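Local coordinates for protein Ves (Pseudomonas fluorescens, PDB 5V00) that is of unknown biochemical function but belongs to the bicupin HutD family and is involved in histidine utilization, at residues B[19-24]-B[112-117]; B[69-74]-B[129-134]; B[118-121]-B[126-129]. All coordinates share one frame; numbering follows the deposited sequence. Where two conformers were deposited one is given.

Contact 1. Residues B[19-24]-B[112-117]; sequences YVRMPW and PIRDFN. With FMT (formic acid), chain I.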
ATOM      1  N   TYR B  19      -1.862  -0.748   8.527  1.00 20.93           N
ATOM      2  CA  TYR B  19      -2.870  -1.595   7.925  1.00 21.35           C
ATOM      3  C   TYR B  19      -4.258  -1.233   8.558  1.00 20.47           C
ATOM      4  O   TYR B  19      -4.278  -0.854   9.691  1.00 26.72           O
ATOM      5  CB  TYR B  19      -2.631  -3.104   8.220  1.00 21.89           C
ATOM      6  CG  TYR B  19      -1.309  -3.666   7.769  1.00 21.08           C
ATOM      7  CD1 TYR B  19      -0.560  -3.076   6.754  1.00 24.02           C
ATOM      8  CD2 TYR B  19      -0.837  -4.895   8.329  1.00 21.76           C
ATOM      9  CE1 TYR B  19       0.654  -3.676   6.341  1.00 23.23           C
ATOM     10  CE2 TYR B  19       0.356  -5.445   7.942  1.00 20.86           C
ATOM     11  CZ  TYR B  19       1.116  -4.814   6.934  1.00 22.95           C
ATOM     12  OH  TYR B  19       2.335  -5.340   6.524  1.00 20.53           O
ATOM     13  N   VAL B  20      -5.275  -1.339   7.731  1.00 24.14           N
ATOM     14  CA  VAL B  20      -6.636  -1.030   8.149  1.00 27.52           C
ATOM     15  C   VAL B  20      -7.395  -2.370   8.357  1.00 24.05           C
ATOM     16  O   VAL B  20      -7.502  -3.144   7.438  1.00 26.65           O
ATOM     17  CB  VAL B  20      -7.314  -0.236   7.073  1.00 29.44           C
ATOM     18  CG1 VAL B  20      -8.778   0.043   7.420  1.00 33.47           C
ATOM     19  CG2 VAL B  20      -6.569   1.142   6.967  1.00 28.84           C
ATOM     20  N   ARG B  21      -7.923  -2.508   9.560  1.00 28.81           N
ATOM     21  CA  ARG B  21      -8.675  -3.717   9.903  0.51 30.70           C
ATOM     22  C   ARG B  21     -10.115  -3.543   9.482  1.00 32.40           C
ATOM     23  O   ARG B  21     -10.742  -2.514   9.817  1.00 33.37           O
ATOM     24  CB  ARG B  21      -8.558  -3.989  11.388  0.51 37.92           C
ATOM     25  CG  ARG B  21      -8.578  -5.476  11.762  0.51 41.68           C
ATOM     26  CD  ARG B  21      -8.525  -5.605  13.283  0.51 43.89           C
ATOM     27  NE  ARG B  21      -7.629  -6.644  13.778  0.51 45.47           N
ATOM     28  CZ  ARG B  21      -6.359  -6.491  14.140  0.51 43.50           C
ATOM     29  NH1 ARG B  21      -5.738  -5.326  14.039  0.51 50.70           N
ATOM     30  NH2 ARG B  21      -5.694  -7.532  14.631  0.51 43.76           N
ATOM     31  N   MET B  22     -10.576  -4.492   8.674  1.00 31.27           N
ATOM     32  CA  MET B  22     -11.957  -4.538   8.147  1.00 35.84           C
ATOM     33  C   MET B  22     -12.768  -5.806   8.574  1.00 36.52           C
ATOM     34  O   MET B  22     -12.467  -6.935   8.111  1.00 34.42           O
ATOM     35  CB  MET B  22     -11.879  -4.473   6.683  1.00 33.22           C
ATOM     36  CG  MET B  22     -11.415  -3.057   6.304  1.00 39.88           C
ATOM     37  SD  MET B  22     -11.895  -2.730   4.644  1.00 41.43           S
ATOM     38  CE  MET B  22     -10.551  -1.606   4.398  1.00 47.58           C
ATOM     39  N   PRO B  23     -13.751  -5.625   9.477  1.00 49.66           N
ATOM     40  CA  PRO B  23     -14.594  -6.772   9.894  1.00 48.35           C
ATOM     41  C   PRO B  23     -15.183  -7.547   8.752  1.00 46.08           C
ATOM     42  O   PRO B  23     -15.501  -6.989   7.704  1.00 46.94           O
ATOM     43  CB  PRO B  23     -15.647  -6.099  10.748  1.00 50.86           C
ATOM     44  CG  PRO B  23     -14.816  -5.121  11.513  1.00 60.47           C
ATOM     45  CD  PRO B  23     -13.912  -4.513  10.442  1.00 55.05           C
ATOM     46  N   TRP B  24     -15.271  -8.866   8.905  1.00 45.37           N
ATOM     47  CA  TRP B  24     -15.879  -9.691   7.836  1.00 45.19           C
ATOM     48  C   TRP B  24     -17.413  -9.435   7.832  1.00 51.28           C
ATOM     49  O   TRP B  24     -17.981  -9.076   8.886  1.00 48.45           O
ATOM     50  CB  TRP B  24     -15.656 -11.152   8.109  1.00 44.91           C
ATOM     51  CG  TRP B  24     -14.292 -11.582   8.010  1.00 47.97           C
ATOM     52  CD1 TRP B  24     -13.233 -10.910   7.420  1.00 46.21           C
ATOM     53  CD2 TRP B  24     -13.794 -12.839   8.430  1.00 49.31           C
ATOM     54  NE1 TRP B  24     -12.117 -11.686   7.470  1.00 45.48           N
ATOM     55  CE2 TRP B  24     -12.418 -12.875   8.092  1.00 46.48           C
ATOM     56  CE3 TRP B  24     -14.371 -13.942   9.091  1.00 43.81           C
ATOM     57  CZ2 TRP B  24     -11.609 -13.973   8.385  1.00 44.94           C
ATOM     58  CZ3 TRP B  24     -13.576 -15.014   9.388  1.00 47.58           C
ATOM     59  CH2 TRP B  24     -12.193 -15.029   9.045  1.00 49.26           C
ATOM     60  N   PRO B 112      -8.697 -17.293  19.512  1.00 36.70           N
ATOM     61  CA  PRO B 112      -8.577 -16.630  18.198  1.00 31.87           C
ATOM     62  C   PRO B 112      -7.161 -16.765  17.645  1.00 23.88           C
ATOM     63  O   PRO B 112      -6.198 -16.959  18.374  1.00 30.00           O
ATOM     64  CB  PRO B 112      -8.907 -15.143  18.543  1.00 38.05           C
ATOM     65  CG  PRO B 112      -9.875 -15.263  19.727  1.00 40.78           C
ATOM     66  CD  PRO B 112      -9.224 -16.357  20.549  1.00 40.86           C
ATOM     67  N   ILE B 113      -7.111 -16.685  16.338  1.00 28.19           N
ATOM     68  CA  ILE B 113      -5.879 -16.913  15.589  1.00 25.74           C
ATOM     69  C   ILE B 113      -5.757 -15.770  14.601  1.00 25.72           C
ATOM     70  O   ILE B 113      -6.814 -15.272  14.080  1.00 27.80           O
ATOM     71  CB  ILE B 113      -6.087 -18.192  14.752  1.00 28.95           C
ATOM     72  CG1 ILE B 113      -6.209 -19.411  15.682  1.00 34.50           C
ATOM     73  CG2 ILE B 113      -4.994 -18.470  13.764  1.00 38.06           C
ATOM     74  CD1 ILE B 113      -5.118 -19.516  16.657  1.00 37.67           C
ATOM     75  N   ARG B 114      -4.493 -15.444  14.283  1.00 24.13           N
ATOM     76  CA  ARG B 114      -4.237 -14.603  13.095  1.00 23.80           C
ATOM     77  C   ARG B 114      -3.461 -15.441  12.040  1.00 21.70           C
ATOM     78  O   ARG B 114      -2.539 -16.159  12.456  1.00 21.78           O
ATOM     79  CB  ARG B 114      -3.468 -13.371  13.480  1.00 26.91           C
ATOM     80  CG  ARG B 114      -4.137 -12.506  14.563  1.00 31.43           C
ATOM     81  CD  ARG B 114      -3.415 -11.172  14.774  1.00 30.92           C
ATOM     82  NE  ARG B 114      -3.814 -10.254  13.716  1.00 31.51           N
ATOM     83  CZ  ARG B 114      -3.136  -9.153  13.328  1.00 34.06           C
ATOM     84  NH1 ARG B 114      -1.988  -8.860  13.830  1.00 36.82           N
ATOM     85  NH2 ARG B 114      -3.615  -8.392  12.356  1.00 37.78           N
ATOM     86  N   ASP B 115      -3.846 -15.353  10.786  1.00 21.94           N
ATOM     87  CA  ASP B 115      -3.250 -16.084   9.665  1.00 20.34           C
ATOM     88  C   ASP B 115      -2.625 -15.106   8.635  1.00 24.06           C
ATOM     89  O   ASP B 115      -3.272 -14.057   8.337  1.00 26.07           O
ATOM     90  CB  ASP B 115      -4.219 -16.848   8.911  1.00 20.56           C
ATOM     91  CG  ASP B 115      -4.652 -18.188   9.635  1.00 21.61           C
ATOM     92  OD1 ASP B 115      -4.042 -18.452  10.642  1.00 24.23           O
ATOM     93  OD2 ASP B 115      -5.652 -18.800   9.142  1.00 25.05           O
ATOM     94  N   PHE B 116      -1.428 -15.437   8.139  1.00 22.03           N
ATOM     95  CA  PHE B 116      -0.852 -14.721   6.961  1.00 20.88           C
ATOM     96  C   PHE B 116      -1.336 -15.397   5.729  1.00 22.12           C
ATOM     97  O   PHE B 116      -1.148 -16.618   5.561  1.00 21.52           O
ATOM     98  CB  PHE B 116       0.677 -14.724   7.086  1.00 20.63           C
ATOM     99  CG  PHE B 116       1.370 -14.125   5.932  1.00 18.90           C
ATOM    100  CD1 PHE B 116       1.224 -12.778   5.644  1.00 18.80           C
ATOM    101  CD2 PHE B 116       2.191 -14.895   5.159  1.00 19.77           C
ATOM    102  CE1 PHE B 116       1.937 -12.240   4.570  1.00 18.65           C
ATOM    103  CE2 PHE B 116       2.882 -14.362   4.047  1.00 21.75           C
ATOM    104  CZ  PHE B 116       2.795 -12.984   3.809  1.00 20.60           C
ATOM    105  N   ASN B 117      -2.067 -14.660   4.863  1.00 20.07           N
ATOM    106  CA  ASN B 117      -2.737 -15.202   3.704  1.00 19.72           C
ATOM    107  C   ASN B 117      -2.162 -14.747   2.369  1.00 21.70           C
ATOM    108  O   ASN B 117      -2.123 -13.526   2.120  1.00 22.15           O
ATOM    109  CB  ASN B 117      -4.197 -14.728   3.697  1.00 22.44           C
ATOM    110  CG  ASN B 117      -5.121 -15.486   4.732  1.00 27.57           C
ATOM    111  OD1 ASN B 117      -4.687 -16.359   5.494  1.00 25.92           O
ATOM    112  ND2 ASN B 117      -6.417 -15.127   4.736  1.00 28.09           N
TER
HETATM  113  C   FMT I 201     -10.028 -17.046   5.732  1.00 32.62           C
HETATM  114  O1  FMT I 201      -8.774 -16.931   5.722  1.00 26.89           O
HETATM  115  O2  FMT I 201     -10.705 -17.133   4.561  1.00 28.97           O

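Contact 2. Residues B[69-74]-B[129-134]; sequences VITVIQ and LQWVDG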
ATOM      1  N   VAL B  69      -2.439 -20.070   0.068  1.00 19.55           N
ATOM      2  CA  VAL B  69      -1.498 -20.605   1.022  1.00 20.21           C
ATOM      3  C   VAL B  69      -1.670 -19.777   2.272  1.00 22.24           C
ATOM      4  O   VAL B  69      -1.444 -18.545   2.290  1.00 19.68           O
ATOM      5  CB  VAL B  69      -0.010 -20.570   0.546  1.00 20.32           C
ATOM      6  CG1 VAL B  69       0.876 -21.304   1.584  1.00 20.97           C
ATOM      7  CG2 VAL B  69       0.132 -21.174  -0.839  1.00 23.48           C
ATOM      8  N   ILE B  70      -1.974 -20.428   3.394  1.00 20.31           N
ATOM      9  CA  ILE B  70      -2.195 -19.723   4.637  1.00 18.92           C
ATOM     10  C   ILE B  70      -1.234 -20.234   5.725  1.00 20.02           C
ATOM     11  O   ILE B  70      -0.759 -21.355   5.649  1.00 19.93           O
ATOM     12  CB  ILE B  70      -3.671 -19.814   5.135  1.00 21.81           C
ATOM     13  CG1 ILE B  70      -3.996 -21.186   5.683  1.00 22.52           C
ATOM     14  CG2 ILE B  70      -4.664 -19.454   4.007  1.00 21.94           C
ATOM     15  CD1 ILE B  70      -5.401 -21.269   6.212  1.00 24.20           C
ATOM     16  N   THR B  71      -0.901 -19.379   6.677  1.00 17.85           N
ATOM     17  CA  THR B  71      -0.002 -19.701   7.738  1.00 18.45           C
ATOM     18  C   THR B  71      -0.423 -19.082   9.034  1.00 19.72           C
ATOM     19  O   THR B  71      -0.621 -17.860   9.137  1.00 19.10           O
ATOM     20  CB  THR B  71       1.433 -19.241   7.462  1.00 17.77           C
ATOM     21  OG1 THR B  71       1.847 -19.639   6.181  1.00 18.55           O
ATOM     22  CG2 THR B  71       2.388 -19.796   8.484  1.00 19.59           C
ATOM     23  N   VAL B  72      -0.578 -19.856  10.112  1.00 19.04           N
ATOM     24  CA  VAL B  72      -0.844 -19.253  11.416  1.00 20.49           C
ATOM     25  C   VAL B  72       0.324 -18.430  11.888  1.00 21.64           C
ATOM     26  O   VAL B  72       1.447 -18.920  11.889  1.00 21.87           O
ATOM     27  CB  VAL B  72      -1.143 -20.337  12.520  1.00 20.97           C
ATOM     28  CG1 VAL B  72      -1.175 -19.725  13.905  1.00 25.47           C
ATOM     29  CG2 VAL B  72      -2.431 -21.074  12.138  1.00 21.86           C
ATOM     30  N   ILE B  73       0.084 -17.166  12.241  1.00 20.07           N
ATOM     31  CA  ILE B  73       1.118 -16.296  12.737  1.00 18.94           C
ATOM     32  C   ILE B  73       0.932 -15.751  14.157  1.00 22.87           C
ATOM     33  O   ILE B  73       1.899 -15.238  14.763  1.00 24.19           O
ATOM     34  CB  ILE B  73       1.486 -15.116  11.783  1.00 22.26           C
ATOM     35  CG1 ILE B  73       0.287 -14.183  11.644  1.00 23.17           C
ATOM     36  CG2 ILE B  73       1.943 -15.636  10.434  1.00 20.36           C
ATOM     37  CD1 ILE B  73       0.521 -12.950  10.828  1.00 23.97           C
ATOM     38  N   GLN B  74      -0.258 -15.902  14.707  1.00 24.27           N
ATOM     39  CA  GLN B  74      -0.454 -15.583  16.099  1.00 27.85           C
ATOM     40  C   GLN B  74      -1.522 -16.518  16.628  1.00 23.10           C
ATOM     41  O   GLN B  74      -2.475 -16.874  15.925  1.00 24.67           O
ATOM     42  CB  GLN B  74      -0.969 -14.144  16.254  1.00 30.70           C
ATOM     43  CG  GLN B  74      -0.825 -13.566  17.640  1.00 37.15           C
ATOM     44  CD  GLN B  74      -1.109 -12.050  17.587  1.00 41.02           C
ATOM     45  OE1 GLN B  74      -0.376 -11.286  16.936  1.00 42.13           O
ATOM     46  NE2 GLN B  74      -2.224 -11.654  18.143  1.00 47.05           N
ATOM     47  N   LEU B 129       6.566 -19.561  -2.342  1.00 16.75           N
ATOM     48  CA  LEU B 129       6.485 -19.119  -0.970  1.00 16.09           C
ATOM     49  C   LEU B 129       7.392 -19.976  -0.100  1.00 19.66           C
ATOM     50  O   LEU B 129       7.396 -21.188  -0.256  1.00 20.81           O
ATOM     51  CB  LEU B 129       4.999 -19.272  -0.465  1.00 17.96           C
ATOM     52  CG  LEU B 129       4.731 -18.907   0.998  1.00 18.70           C
ATOM     53  CD1 LEU B 129       3.353 -18.254   1.202  1.00 21.31           C
ATOM     54  CD2 LEU B 129       4.934 -20.029   1.935  1.00 20.43           C
ATOM     55  N   GLN B 130       8.139 -19.366   0.823  1.00 18.29           N
ATOM     56  CA  GLN B 130       8.977 -20.114   1.753  1.00 18.39           C
ATOM     57  C   GLN B 130       9.200 -19.338   3.052  1.00 19.75           C
ATOM     58  O   GLN B 130       9.644 -18.193   3.035  1.00 18.67           O
ATOM     59  CB  GLN B 130      10.296 -20.369   1.064  1.00 16.38           C
ATOM     60  CG  GLN B 130      11.283 -21.148   1.941  1.00 18.63           C
ATOM     61  CD  GLN B 130      12.586 -21.457   1.247  1.00 21.96           C
ATOM     62  OE1 GLN B 130      12.885 -20.960   0.188  1.00 20.78           O
ATOM     63  NE2 GLN B 130      13.421 -22.258   1.934  1.00 23.35           N
ATOM     64  N   TRP B 131       8.919 -19.954   4.180  1.00 17.81           N
ATOM     65  CA  TRP B 131       9.290 -19.420   5.498  1.00 18.29           C
ATOM     66  C   TRP B 131      10.750 -19.761   5.784  1.00 21.64           C
ATOM     67  O   TRP B 131      11.199 -20.922   5.532  1.00 20.11           O
ATOM     68  CB  TRP B 131       8.384 -19.999   6.567  1.00 17.69           C
ATOM     69  CG  TRP B 131       7.011 -19.465   6.528  1.00 17.53           C
ATOM     70  CD1 TRP B 131       5.936 -19.982   5.897  1.00 18.58           C
ATOM     71  CD2 TRP B 131       6.566 -18.296   7.190  1.00 18.22           C
ATOM     72  NE1 TRP B 131       4.835 -19.206   6.105  1.00 19.61           N
ATOM     73  CE2 TRP B 131       5.201 -18.148   6.891  1.00 18.87           C
ATOM     74  CE3 TRP B 131       7.215 -17.308   7.923  1.00 20.25           C
ATOM     75  CZ2 TRP B 131       4.426 -17.060   7.348  1.00 18.61           C
ATOM     76  CZ3 TRP B 131       6.436 -16.239   8.436  1.00 19.39           C
ATOM     77  CH2 TRP B 131       5.061 -16.109   8.084  1.00 18.58           C
ATOM     78  N   VAL B 132      11.503 -18.763   6.261  1.00 18.72           N
ATOM     79  CA  VAL B 132      12.956 -18.886   6.468  1.00 19.62           C
ATOM     80  C   VAL B 132      13.373 -18.278   7.789  1.00 20.21           C
ATOM     81  O   VAL B 132      12.569 -17.573   8.458  1.00 19.97           O
ATOM     82  CB  VAL B 132      13.790 -18.297   5.305  1.00 19.26           C
ATOM     83  CG1 VAL B 132      13.484 -18.938   3.973  1.00 19.14           C
ATOM     84  CG2 VAL B 132      13.650 -16.796   5.290  1.00 20.11           C
ATOM     85  N   ASP B 133      14.639 -18.536   8.204  1.00 21.51           N
ATOM     86  CA  ASP B 133      15.150 -17.912   9.396  1.00 20.92           C
ATOM     87  C   ASP B 133      16.627 -17.792   9.240  1.00 21.33           C
ATOM     88  O   ASP B 133      17.224 -18.352   8.310  1.00 20.72           O
ATOM     89  CB  ASP B 133      14.769 -18.710  10.621  1.00 21.91           C
ATOM     90  CG  ASP B 133      14.910 -17.949  11.952  1.00 26.20           C
ATOM     91  OD1 ASP B 133      15.225 -16.737  12.040  1.00 26.59           O
ATOM     92  OD2 ASP B 133      14.616 -18.669  12.950  1.00 32.27           O
ATOM     93  N   GLY B 134      17.253 -17.039  10.110  1.00 20.19           N
ATOM     94  CA  GLY B 134      18.704 -16.897  10.057  1.00 23.42           C
ATOM     95  C   GLY B 134      19.145 -16.033   8.882  1.00 22.53           C
ATOM     96  O   GLY B 134      18.409 -15.197   8.369  1.00 24.75           O
TER

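Contact 3. Residues B[118-121]-B[126-129]; sequences LIYS and HARL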
ATOM      1  N   LEU B 118      -1.752 -15.699   1.540  1.00 19.56           N
ATOM      2  CA  LEU B 118      -1.509 -15.467   0.123  1.00 20.82           C
ATOM      3  C   LEU B 118      -2.624 -16.067  -0.670  1.00 23.79           C
ATOM      4  O   LEU B 118      -2.980 -17.266  -0.480  1.00 21.16           O
ATOM      5  CB  LEU B 118      -0.193 -16.089  -0.318  1.00 19.86           C
ATOM      6  CG  LEU B 118       0.108 -16.181  -1.752  1.00 20.07           C
ATOM      7  CD1 LEU B 118       0.230 -14.780  -2.333  1.00 22.89           C
ATOM      8  CD2 LEU B 118       1.351 -16.964  -2.013  1.00 22.42           C
ATOM      9  N   ILE B 119      -3.165 -15.327  -1.625  1.00 19.60           N
ATOM     10  CA  ILE B 119      -4.018 -15.929  -2.634  1.00 20.18           C
ATOM     11  C   ILE B 119      -3.616 -15.435  -4.011  1.00 25.67           C
ATOM     12  O   ILE B 119      -3.283 -14.219  -4.168  1.00 23.88           O
ATOM     13  CB  ILE B 119      -5.474 -15.633  -2.326  1.00 22.09           C
ATOM     14  CG1 ILE B 119      -6.414 -16.263  -3.357  1.00 22.89           C
ATOM     15  CG2 ILE B 119      -5.754 -14.126  -2.263  1.00 24.97           C
ATOM     16  CD1 ILE B 119      -7.863 -16.207  -2.922  1.00 24.21           C
ATOM     17  N   TYR B 120      -3.577 -16.332  -4.979  1.00 22.02           N
ATOM     18  CA  TYR B 120      -3.234 -15.924  -6.362  1.00 21.82           C
ATOM     19  C   TYR B 120      -3.960 -16.746  -7.383  1.00 25.02           C
ATOM     20  O   TYR B 120      -4.363 -17.879  -7.110  1.00 23.01           O
ATOM     21  CB  TYR B 120      -1.719 -16.002  -6.617  1.00 20.61           C
ATOM     22  CG  TYR B 120      -1.157 -17.396  -6.643  1.00 19.06           C
ATOM     23  CD1 TYR B 120      -0.771 -18.069  -5.478  1.00 19.31           C
ATOM     24  CD2 TYR B 120      -0.990 -18.042  -7.819  1.00 18.70           C
ATOM     25  CE1 TYR B 120      -0.386 -19.398  -5.514  1.00 21.41           C
ATOM     26  CE2 TYR B 120      -0.482 -19.326  -7.896  1.00 19.63           C
ATOM     27  CZ  TYR B 120      -0.188 -20.018  -6.704  1.00 21.33           C
ATOM     28  OH  TYR B 120       0.264 -21.307  -6.749  1.00 21.06           O
ATOM     29  N   SER B 121      -4.064 -16.195  -8.586  1.00 21.99           N
ATOM     30  CA  SER B 121      -4.617 -16.894  -9.772  1.00 20.70           C
ATOM     31  C   SER B 121      -3.521 -17.651 -10.475  1.00 22.36           C
ATOM     32  O   SER B 121      -2.606 -17.034 -11.040  1.00 22.24           O
ATOM     33  CB  SER B 121      -5.233 -15.877 -10.773  1.00 22.50           C
ATOM     34  OG  SER B 121      -5.395 -16.508 -11.994  1.00 25.09           O
ATOM     35  N   HIS B 126       2.796 -17.026 -11.816  1.00 19.17           N
ATOM     36  CA  HIS B 126       3.705 -17.947 -11.166  1.00 20.17           C
ATOM     37  C   HIS B 126       3.958 -17.484  -9.739  1.00 22.77           C
ATOM     38  O   HIS B 126       3.893 -16.252  -9.474  1.00 20.48           O
ATOM     39  CB  HIS B 126       4.988 -18.089 -11.893  1.00 21.28           C
ATOM     40  CG  HIS B 126       4.920 -19.059 -13.035  1.00 24.47           C
ATOM     41  ND1 HIS B 126       4.833 -20.427 -12.795  1.00 28.07           N
ATOM     42  CD2 HIS B 126       4.993 -18.902 -14.379  1.00 22.63           C
ATOM     43  CE1 HIS B 126       4.758 -21.061 -13.956  1.00 26.86           C
ATOM     44  NE2 HIS B 126       4.832 -20.172 -14.929  1.00 23.76           N
ATOM     45  N   ALA B 127       4.222 -18.409  -8.826  1.00 19.53           N
ATOM     46  CA  ALA B 127       4.313 -18.106  -7.401  1.00 20.58           C
ATOM     47  C   ALA B 127       5.337 -19.012  -6.735  1.00 21.00           C
ATOM     48  O   ALA B 127       5.525 -20.188  -7.108  1.00 19.52           O
ATOM     49  CB  ALA B 127       2.946 -18.287  -6.706  1.00 22.07           C
ATOM     50  N   ARG B 128       5.894 -18.508  -5.642  1.00 18.57           N
ATOM     51  CA  ARG B 128       6.731 -19.251  -4.726  1.00 17.96           C
ATOM     52  C   ARG B 128       6.526 -18.677  -3.356  1.00 18.46           C
ATOM     53  O   ARG B 128       6.360 -17.463  -3.153  1.00 18.29           O
ATOM     54  CB  ARG B 128       8.234 -19.127  -5.099  1.00 18.20           C
ATOM     55  CG  ARG B 128       9.179 -20.073  -4.363  1.00 18.29           C
ATOM     56  CD  ARG B 128      10.629 -19.868  -4.771  1.00 19.35           C
ATOM     57  NE  ARG B 128      11.507 -20.843  -4.196  1.00 19.77           N
ATOM     58  CZ  ARG B 128      11.932 -20.858  -2.958  1.00 22.41           C
ATOM     59  NH1 ARG B 128      11.636 -19.918  -2.085  1.00 21.12           N
ATOM     60  NH2 ARG B 128      12.728 -21.838  -2.616  1.00 21.96           N
ATOM     61  N   LEU B 129       6.566 -19.561  -2.342  1.00 16.75           N
ATOM     62  CA  LEU B 129       6.485 -19.119  -0.970  1.00 16.09           C
ATOM     63  C   LEU B 129       7.392 -19.976  -0.100  1.00 19.66           C
ATOM     64  O   LEU B 129       7.396 -21.188  -0.256  1.00 20.81           O
ATOM     65  CB  LEU B 129       4.999 -19.272  -0.465  1.00 17.96           C
ATOM     66  CG  LEU B 129       4.731 -18.907   0.998  1.00 18.70           C
ATOM     67  CD1 LEU B 129       3.353 -18.254   1.202  1.00 21.31           C
ATOM     68  CD2 LEU B 129       4.934 -20.029   1.935  1.00 20.43           C
TER

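Contact 1. Residues B[19-24]-B[112-117]
Arg21 reaches across to Arg114, and its guanidinium stacks, offset, on one face of that of Arg114. The pair lies over one face of the six-stranded antiparallel sheet of this bicupin's first cupin half, reaching from the edge strand 21-23 to the inner strand 113-120. This stack is the tight part of a small contact. The planes are 25° apart and the centres 4.3 Å apart. NH2 of Arg21 comes in over the Arg114 guanidinium, nearer its border than its centre, and lies 3.3 Å from Arg114 CZ. Arg21 NH2 and Arg114 NH2 are 3.2 Å apart, two donors that do not bond to each other. Glu32 and Asp53 each form salt bridges to both arginines, and they probably balance the charge of the pair. Both chains bend at chi3 (79° in Arg114), and the two side chains cross nearly at a right angle.

The rest is loose. The backbones stay far apart, with Arg21 CA 12.2 Å from Arg114 CA, and only 77 Å² is buried. Arg21 lies on the exposed side and was modelled in two conformers, so its stack describes one of them. Beyond it, Met22 and Pro23 touch the second subunit.

Asn117 points off the other face of strand 113-120, where a formate, likely picked up from the crystallisation solution, sits within the first cupin half. Arg68 also binds this formate. Asn117 ND2 donates to formate O1 at 3.1 Å, with an N-H...O angle of 150°.

Contact 2. Residues B[69-74]-B[129-134]
This is a face-to-face packing contact between two beta sheets, in which Val69, Thr71 and Ile73 of one strand meet Leu129 and Trp131 of another. The short strand segments run nearly in the same direction, 19° apart. Their axes come no closer than 9.9 Å, which is a distance for side chains to interlock and not for backbone pairing. Val69 and Thr71 point at the other sheet, Ile73 reaches it with its CG2, and Ile70 and Val72 point the other way, into their own half.

Trp131 carries most of the contact. Its indole NE1 donates to Thr71 OG1 at 3.0 Å, and the hydroxyl oxygen lies at the ring edge, slightly tilted from the ring plane. The bond is bent, at 147°. Thr71 sets its OG1 beside the backbone N (chi1 -49°), which leaves CG2 anti to that nitrogen and lying along the NE1, CE2 and CZ2 atoms of the indole, 3.6 Å from Trp131 CZ2. One small residue thus both accepts the indole N-H and packs against the NE1 to CZ2 side of the indole.

The arrangement joins the two halves of the bicupin. Strand 67-74 belongs to the sheet of the first cupin, and strand 125-132 pairs with strand 184-191 in the sheet of the second. Phe148 of that second sheet touches both Trp131 and Ile73.

At the far end of the indole, Ile73 CG2 approaches Trp131 CH2 at 3.9 Å. Just there the strand carries a classic beta bulge, with Ile73 and Gln74 both facing Arg114. At the other end, Val69 CG1 meets Leu129 CD1 at 3.9 Å.

Contact 3. Residues B[118-121]-B[126-129]
Strand segments 118-121 and 126-129 face each other in antiparallel register, Tyr120 opposite Ala127 with CA atoms 7.9 Å apart, and Leu118 opposite Leu129 at a CA to CA distance of 8.9 Å. They are too far apart to pair through the backbone. The short connection between them therefore forms a beta-arch, not a hairpin. Each strand pairs in a different sheet: Tyr120 bonds with Gln67 through the backbone, and His126 with Thr190.

The side chains fill the space between. Ala127 points its CB at one face of the Tyr120 ring, over the centre. The methyl carbon is 3.6 Å from the ring centroid and only 14° off the ring normal, a clear CH-pi contact. The first torsion of Tyr120 (chi1 69°) places CG between the backbone N and the carbonyl carbon. The ring then lies across the path of the methyl and presents its face. With a serine in place of Tyr120, the methyl of Ala127 would probably lose the aromatic surface over it, and a gap would be likely to open between the sheets at this end.

Further in, Leu118 CD2 meets Leu129 CD1 at 4.0 Å, and the branches lie alongside, running opposite ways. Leu118 CG is anti to its backbone nitrogen (chi1 169°), which carries the branch across to the second sheet. Leu49 touches Leu118, and Leu189 touches Ala127.

All the closest contacts here are between carbon atoms. The two sheets are thus held together at this point by shape and apolar burial, with no directed polar bond between the segments.

Strand 113-120 ties the three contacts together. Contact 1 uses its start and contact 3 its end, with centres about 19 Å apart on opposite sides of the chain's centre. Contact 2 lies about 16 Å from contact 1 and about 13 Å from contact 3, centre to centre. Its strand 67-74 neighbours 113-120 in the same sheet, and it shares Leu129 with contact 3. Along the chain, the segments of contacts 1 and 2 alternate, and contact 3 opens only after contact 1 has closed. Contact 1 sits within the first cupin half. Contacts 2 and 3 join that half to the second, so the chain passes between the halves where their sheets pack.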